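AB hydrolase-1 domain-containing protein (Streptococcus mutans, PDB 4L9A) probably acts as a carboxylesterase of the alpha/beta hydrolase superfamily, hydrolysing ester bonds. Local coordinates at residues K167-T170 with A171-L175; H185-S188 with Q189-K192; Q193-R196 with G197-Y200. All blocks are in the same frame, centred on the assembly; numbering follows the deposited sequence.

Interaction 1: residues K167-T170 with A171-L175; sequences KLKT and AADRL
Ala171 and Ala172 open helix 171-185 beside Thr170, and the methyl of Ala172 already lies against the Thr170 hydroxyl, CB to OG1 3.7 Å. The hydroxyl caps the amide of Asp173, three residues on: Asp173 N gives a nearly straight hydrogen bond to Thr170 OG1 at 2.9 Å. Thr170 can accept it because OG1 sits between the backbone N and the carbonyl carbon (chi1 70°). The Asp173 carboxylate reaches back, with OD2 accepting from Thr170 N at 3.2 Å along an almost linear N-H, although the donor stands above the carboxylate plane. Exchanged in this way between N-cap and third helical residue, the two bonds make a capping box, which satisfies an amide that the first turn leaves without a helical acceptor. Asp173 OD2 also lies 3.7 Å from Lys169 CB, the two side chains running side by side in the same direction. The box starts the third of four helices between strands 134-141 and 235-239, the place where many alpha/beta hydrolases carry their cap. Arg174 comes next and grips the loop through its backbone and its side chain. Its backbone N binds Thr170 O, while its chain, bent at chi3, folds back over the turn and lays CG against Leu168 CB at 3.6 Å. At the far end NH1 donates to two carbonyl oxygens, Lys169 O at 2.8 Å and Leu168 O at 3.1 Å, both close to the guanidinium plane, whereas Thr170 O lies over one face of the group. NH1 stands well above the carbonyl plane of Lys169, so this short bond does not follow a lone pair. Two such acceptors at one nitrogen limit the rotation of the guanidinium, and the three loop carbonyls would probably offer it a favourable field.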
loop_
_atom_site.group_PDB
_atom_site.type_symbol
_atom_site.label_atom_id
_atom_site.label_comp_id
_atom_site.label_asym_id
_atom_site.label_seq_id
_atom_site.Cartn_x
_atom_site.Cartn_y
_atom_site.Cartn_z
ATOM N N LYS A 167 -18.770 12.814 9.039
ATOM C CA LYS A 167 -18.566 12.921 10.480
ATOM C C LYS A 167 -17.256 13.644 10.792
ATOM O O LYS A 167 -17.141 14.344 11.799
ATOM C CB LYS A 167 -18.556 11.537 11.125
ATOM C CG LYS A 167 -18.459 11.569 12.638
ATOM C CD LYS A 167 -18.511 10.175 13.235
ATOM C CE LYS A 167 -18.726 10.243 14.737
ATOM N NZ LYS A 167 -17.705 11.102 15.401
ATOM N N LEU A 168 -16.276 13.467 9.914
ATOM C CA LEU A 168 -14.949 14.043 10.108
ATOM C C LEU A 168 -14.834 15.403 9.416
ATOM O O LEU A 168 -14.232 15.525 8.348
ATOM C CB LEU A 168 -13.876 13.075 9.599
ATOM C CG LEU A 168 -14.044 11.649 10.146
ATOM C CD1 LEU A 168 -13.085 10.656 9.500
ATOM C CD2 LEU A 168 -13.919 11.627 11.670
ATOM N N LYS A 169 -15.416 16.420 10.048
ATOM C CA LYS A 169 -15.486 17.763 9.484
ATOM C C LYS A 169 -14.116 18.415 9.326
ATOM O O LYS A 169 -13.747 18.844 8.232
ATOM C CB LYS A 169 -16.349 18.670 10.372
ATOM C CG LYS A 169 -17.657 18.062 10.845
ATOM C CD LYS A 169 -18.765 18.249 9.834
ATOM C CE LYS A 169 -20.133 18.151 10.510
ATOM N NZ LYS A 169 -20.294 16.910 11.327
ATOM N N THR A 170 -13.383 18.511 10.434
ATOM C CA THR A 170 -12.148 19.295 10.487
ATOM C C THR A 170 -10.884 18.463 10.251
ATOM O O THR A 170 -10.906 17.232 10.300
ATOM C CB THR A 170 -11.993 20.017 11.846
ATOM O OG1 THR A 170 -11.727 19.055 12.873
ATOM C CG2 THR A 170 -13.260 20.801 12.201
ATOM N N ALA A 171 -9.778 19.150 9.995
ATOM C CA ALA A 171 -8.489 18.488 9.854
ATOM C C ALA A 171 -8.165 17.742 11.147
ATOM O O ALA A 171 -7.713 16.595 11.120
ATOM C CB ALA A 171 -7.410 19.504 9.528
ATOM N N ALA A 172 -8.418 18.393 12.280
ATOM C CA ALA A 172 -8.252 17.757 13.583
ATOM C C ALA A 172 -9.107 16.489 13.724
ATOM O O ALA A 172 -8.624 15.462 14.197
ATOM C CB ALA A 172 -8.557 18.743 14.707
ATOM N N ASP A 173 -10.377 16.561 13.326
ATOM C CA ASP A 173 -11.233 15.370 13.339
ATOM C C ASP A 173 -10.587 14.224 12.561
ATOM O O ASP A 173 -10.530 13.087 13.035
ATOM C CB ASP A 173 -12.607 15.661 12.724
ATOM C CG ASP A 173 -13.478 16.545 13.604
ATOM O OD1 ASP A 173 -13.195 16.680 14.815
ATOM O OD2 ASP A 173 -14.466 17.096 13.074
ATOM N N ARG A 174 -10.125 14.525 11.350
ATOM C CA ARG A 174 -9.546 13.494 10.495
ATOM C C ARG A 174 -8.253 12.954 11.082
ATOM O O ARG A 174 -8.018 11.745 11.064
ATOM C CB ARG A 174 -9.346 14.006 9.069
ATOM C CG ARG A 174 -10.669 14.246 8.356
ATOM C CD ARG A 174 -10.486 14.686 6.921
ATOM N NE ARG A 174 -9.866 16.002 6.826
ATOM C CZ ARG A 174 -10.519 17.154 6.955
ATOM N NH1 ARG A 174 -11.822 17.162 7.204
ATOM N NH2 ARG A 174 -9.859 18.299 6.844
ATOM N N LEU A 175 -7.432 13.854 11.621
ATOM C CA LEU A 175 -6.203 13.458 12.293
ATOM C C LEU A 175 -6.518 12.622 13.538
ATOM O O LEU A 175 -5.972 11.540 13.720
ATOM C CB LEU A 175 -5.383 14.699 12.669
ATOM C CG LEU A 175 -3.954 14.506 13.178
ATOM C CD1 LEU A 175 -3.063 13.972 12.076
ATOM C CD2 LEU A 175 -3.390 15.827 13.707
#

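Interaction 2: residues H185-S188 with Q189-K192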
loop_
_atom_site.group_PDB
_atom_site.type_symbol
_atom_site.label_atom_id
_atom_site.label_comp_id
_atom_site.label_asym_id
_atom_site.label_seq_id
_atom_site.Cartn_x
_atom_site.Cartn_y
_atom_site.Cartn_z
ATOM N N HIS A 185 -4.559 -0.215 17.756
ATOM C CA HIS A 185 -4.025 -1.379 17.058
ATOM C C HIS A 185 -2.506 -1.534 17.096
ATOM O O HIS A 185 -1.975 -2.524 16.594
ATOM C CB HIS A 185 -4.541 -1.412 15.615
ATOM C CG HIS A 185 -6.031 -1.516 15.526
ATOM N ND1 HIS A 185 -6.733 -2.547 16.108
ATOM C CD2 HIS A 185 -6.955 -0.714 14.943
ATOM C CE1 HIS A 185 -8.026 -2.384 15.884
ATOM N NE2 HIS A 185 -8.187 -1.278 15.177
ATOM N N PHE A 186 -1.809 -0.564 17.675
ATOM C CA PHE A 186 -0.353 -0.660 17.776
ATOM C C PHE A 186 0.072 -0.591 19.241
ATOM O O PHE A 186 -0.651 -0.048 20.071
ATOM C CB PHE A 186 0.340 0.476 17.016
ATOM C CG PHE A 186 0.317 0.334 15.521
ATOM C CD1 PHE A 186 1.259 -0.449 14.865
ATOM C CD2 PHE A 186 -0.622 1.017 14.761
ATOM C CE1 PHE A 186 1.248 -0.565 13.474
ATOM C CE2 PHE A 186 -0.640 0.906 13.378
ATOM C CZ PHE A 186 0.299 0.118 12.734
ATOM N N SER A 187 1.246 -1.138 19.548
ATOM C CA SER A 187 1.852 -0.942 20.861
ATOM C C SER A 187 2.146 0.548 21.004
ATOM O O SER A 187 2.255 1.263 20.002
ATOM C CB SER A 187 3.157 -1.732 20.962
ATOM O OG SER A 187 4.076 -1.278 19.979
ATOM N N SER A 188 2.274 1.022 22.238
ATOM C CA SER A 188 2.565 2.427 22.460
ATOM C C SER A 188 3.824 2.826 21.685
ATOM O O SER A 188 3.906 3.927 21.132
ATOM C CB SER A 188 2.741 2.704 23.955
ATOM O OG SER A 188 3.628 1.763 24.534
ATOM N N GLN A 189 4.788 1.915 21.615
ATOM C CA GLN A 189 6.047 2.209 20.937
ATOM C C GLN A 189 5.887 2.344 19.431
ATOM O O GLN A 189 6.437 3.262 18.822
ATOM C CB GLN A 189 7.098 1.146 21.246
ATOM C CG GLN A 189 8.430 1.369 20.515
ATOM C CD GLN A 189 9.577 0.621 21.171
ATOM O OE1 GLN A 189 9.431 0.069 22.263
ATOM N NE2 GLN A 189 10.733 0.612 20.515
ATOM N N GLN A 190 5.156 1.415 18.821
ATOM C CA GLN A 190 4.966 1.441 17.378
ATOM C C GLN A 190 3.972 2.525 16.989
ATOM O O GLN A 190 4.042 3.087 15.898
ATOM C CB GLN A 190 4.592 0.049 16.846
ATOM C CG GLN A 190 5.757 -0.938 17.040
ATOM C CD GLN A 190 5.574 -2.284 16.366
ATOM O OE1 GLN A 190 4.516 -2.919 16.476
ATOM N NE2 GLN A 190 6.627 -2.740 15.667
ATOM N N PHE A 191 3.072 2.841 17.906
ATOM C CA PHE A 191 2.217 4.011 17.758
ATOM C C PHE A 191 3.046 5.297 17.663
ATOM O O PHE A 191 2.935 6.041 16.695
ATOM C CB PHE A 191 1.257 4.086 18.934
ATOM C CG PHE A 191 0.441 5.349 18.986
ATOM C CD1 PHE A 191 0.753 6.350 19.890
ATOM C CD2 PHE A 191 -0.657 5.521 18.158
ATOM C CE1 PHE A 191 -0.006 7.511 19.956
ATOM C CE2 PHE A 191 -1.418 6.676 18.218
ATOM C CZ PHE A 191 -1.096 7.670 19.119
ATOM N N LYS A 192 3.876 5.564 18.668
ATOM C CA LYS A 192 4.673 6.790 18.646
ATOM C C LYS A 192 5.594 6.835 17.426
ATOM O O LYS A 192 5.798 7.889 16.831
ATOM C CB LYS A 192 5.453 6.978 19.951
ATOM C CG LYS A 192 4.606 7.506 21.106
ATOM C CD LYS A 192 5.455 7.804 22.346
ATOM C CE LYS A 192 4.602 8.176 23.558
ATOM N NZ LYS A 192 4.036 9.545 23.462
HETATM O O HOH W 1 2.295 -2.534 17.408
#
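Ser187 OG accepts from Gln190 N at 3.1 Å, the classic N-cap bond, at the start of helix 188-206, and Phe186, Ser188 and Gln190 gather round it. Ser188 contributes its backbone: Ser188 O accepts from Lys192 N at 3.0 Å and lies at the edge of the Phe191 ring, 3.4 Å from Phe191 CB. Phe186 folds back over the same turn. The course of the backbone sets its CB 3.7 Å from Phe191 N, and the first torsion, which keeps CG beside the residue's own backbone N (chi1 -74°), swings the ring so that Phe186 CD1 lies 3.9 Å from Gln190 CB. Aromatic and glutamine side chains run at about a right angle, ring and amide planes 79° apart. The ring also meets Trp272 edge-to-face and touches helix 60-63, so the buried phenylalanine joins the helix start to the body of the domain. Gln190 extends past Ser187 OG, and its NE2 is held by Asp64 OD2, which fixes the orientation of the amide. Beside it, a water accepts a hydrogen bond from Ser187 N at 2.8 Å.

Interaction 3: residues Q193-R196 with G197-Y200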
loop_
_atom_site.group_PDB
_atom_site.type_symbol
_atom_site.label_atom_id
_atom_site.label_comp_id
_atom_site.label_asym_id
_atom_site.label_seq_id
_atom_site.Cartn_x
_atom_site.Cartn_y
_atom_site.Cartn_z
ATOM N N GLN A 193 6.136 5.684 17.040
ATOM C CA GLN A 193 7.026 5.633 15.888
ATOM C C GLN A 193 6.219 5.957 14.619
ATOM O O GLN A 193 6.606 6.811 13.825
ATOM C CB GLN A 193 7.727 4.268 15.797
ATOM C CG GLN A 193 8.929 4.239 14.846
ATOM C CD GLN A 193 10.058 5.185 15.279
ATOM O OE1 GLN A 193 10.382 5.279 16.462
ATOM N NE2 GLN A 193 10.652 5.890 14.315
ATOM N N LEU A 194 5.075 5.301 14.452
ATOM C CA LEU A 194 4.177 5.621 13.344
ATOM C C LEU A 194 3.964 7.134 13.241
ATOM O O LEU A 194 4.063 7.709 12.160
ATOM C CB LEU A 194 2.823 4.932 13.528
ATOM C CG LEU A 194 1.796 5.102 12.401
ATOM C CD1 LEU A 194 2.246 4.364 11.149
ATOM C CD2 LEU A 194 0.412 4.593 12.852
ATOM N N TRP A 195 3.677 7.785 14.362
ATOM C CA TRP A 195 3.373 9.210 14.301
ATOM C C TRP A 195 4.617 10.096 14.154
ATOM O O TRP A 195 4.523 11.218 13.655
ATOM C CB TRP A 195 2.445 9.645 15.449
ATOM C CG TRP A 195 1.048 9.126 15.194
ATOM C CD1 TRP A 195 0.481 8.010 15.720
ATOM C CD2 TRP A 195 0.097 9.664 14.265
ATOM N NE1 TRP A 195 -0.785 7.832 15.199
ATOM C CE2 TRP A 195 -1.043 8.841 14.309
ATOM C CE3 TRP A 195 0.090 10.782 13.418
ATOM C CZ2 TRP A 195 -2.178 9.089 13.530
ATOM C CZ3 TRP A 195 -1.033 11.030 12.649
ATOM C CH2 TRP A 195 -2.155 10.189 12.713
ATOM N N ARG A 196 5.778 9.590 14.562
ATOM C CA ARG A 196 7.020 10.321 14.306
ATOM C C ARG A 196 7.233 10.483 12.802
ATOM O O ARG A 196 7.648 11.535 12.342
ATOM C CB ARG A 196 8.227 9.637 14.949
ATOM C CG ARG A 196 8.316 9.832 16.441
ATOM C CD ARG A 196 9.607 9.255 17.013
ATOM N NE ARG A 196 9.581 9.306 18.475
ATOM C CZ ARG A 196 9.438 8.242 19.260
ATOM N NH1 ARG A 196 9.326 7.025 18.725
ATOM N NH2 ARG A 196 9.414 8.393 20.580
ATOM N N GLY A 197 6.929 9.444 12.031
ATOM C CA GLY A 197 7.046 9.530 10.584
ATOM C C GLY A 197 6.042 10.487 9.956
ATOM O O GLY A 197 6.385 11.304 9.094
ATOM N N TYR A 198 4.786 10.373 10.377
ATOM C CA TYR A 198 3.756 11.312 9.948
ATOM C C TYR A 198 4.199 12.751 10.187
ATOM O O TYR A 198 4.125 13.597 9.293
ATOM C CB TYR A 198 2.459 11.055 10.723
ATOM C CG TYR A 198 1.310 11.937 10.289
ATOM C CD1 TYR A 198 1.214 13.245 10.728
ATOM C CD2 TYR A 198 0.329 11.456 9.432
ATOM C CE1 TYR A 198 0.169 14.051 10.328
ATOM C CE2 TYR A 198 -0.716 12.250 9.028
ATOM C CZ TYR A 198 -0.793 13.545 9.478
ATOM O OH TYR A 198 -1.834 14.345 9.084
ATOM N N ASP A 199 4.627 13.028 11.411
ATOM C CA ASP A 199 4.950 14.386 11.820
ATOM C C ASP A 199 6.202 14.907 11.087
ATOM O O ASP A 199 6.313 16.099 10.791
ATOM C CB ASP A 199 5.159 14.455 13.336
ATOM C CG ASP A 199 3.872 14.218 14.126
ATOM O OD1 ASP A 199 2.769 14.379 13.560
ATOM O OD2 ASP A 199 3.968 13.888 15.328
ATOM N N TYR A 200 7.149 14.013 10.814
ATOM C CA TYR A 200 8.353 14.395 10.083
ATOM C C TYR A 200 7.943 14.772 8.666
ATOM O O TYR A 200 8.328 15.816 8.155
ATOM C CB TYR A 200 9.343 13.239 10.052
ATOM C CG TYR A 200 10.468 13.404 9.056
ATOM C CD1 TYR A 200 10.345 12.928 7.753
ATOM C CD2 TYR A 200 11.659 14.028 9.421
ATOM C CE1 TYR A 200 11.373 13.068 6.842
ATOM C CE2 TYR A 200 12.695 14.178 8.518
ATOM C CZ TYR A 200 12.551 13.696 7.236
ATOM O OH TYR A 200 13.580 13.847 6.341
#
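Tyr198 offers the face of its ring to the six-membered ring of Trp195, one turn back on helix 188-206, and the indole meets it from CB to CZ. CB lies 3.6 Å from Trp195 CE3. CG comes closer still, 3.4 Å from Trp195 CZ3, because Tyr198 carries CG anti to its backbone nitrogen (chi1 -177°), which runs the phenol in the same direction as the indole. CD1 and CD2 straddle the same atom, and CE1, CE2 and CZ follow slightly farther from it: Trp195 CZ3 stands 3.4 Å above the phenol plane, over the ring centre. The planes are inclined at 52° and the ring centroids are 4.8 Å apart, an oblique packing. Along the backbone the regular i to i+4 bonds continue, Asp199 N to Trp195 O at 2.9 Å among them. Trp195 is itself held in place, since its NE1 donates to Ser182 OG and its ring forms a cation-pi pair with Lys179. At the tip, Tyr198 OH reaches Leu175, so the aromatic pair fills the junction between helices 188-206 and 171-185, while Phe52 and Phe53, from the loop between strand 43-47 and helix 55-58, meet Tyr198 and Trp195 respectively.

How the interactions relate
The three contacts follow one another along two successive helices and the loops that precede them. Interaction 1 starts helix 171-185 and interaction 2 starts helix 188-206, which interaction 3 continues. Interaction 1 lies at the surface, about 23 Å from the chain centre (centre to centre), and is dominated by polar and charged groups. Interactions 2 and 3 are partly buried: interaction 2 joins a serine cap to buried phenylalanines, and interaction 3 is mainly aromatic packing. Interactions 1 and 2 do not touch, but both meet interaction 3: Leu175 CD1 packs on Trp195 CZ3 at 3.6 Å, and Phe186 CE2 lies 3.9 Å from Leu194 CD2. Capping chemistry thus marks the helix starts, and apolar contacts join the helices.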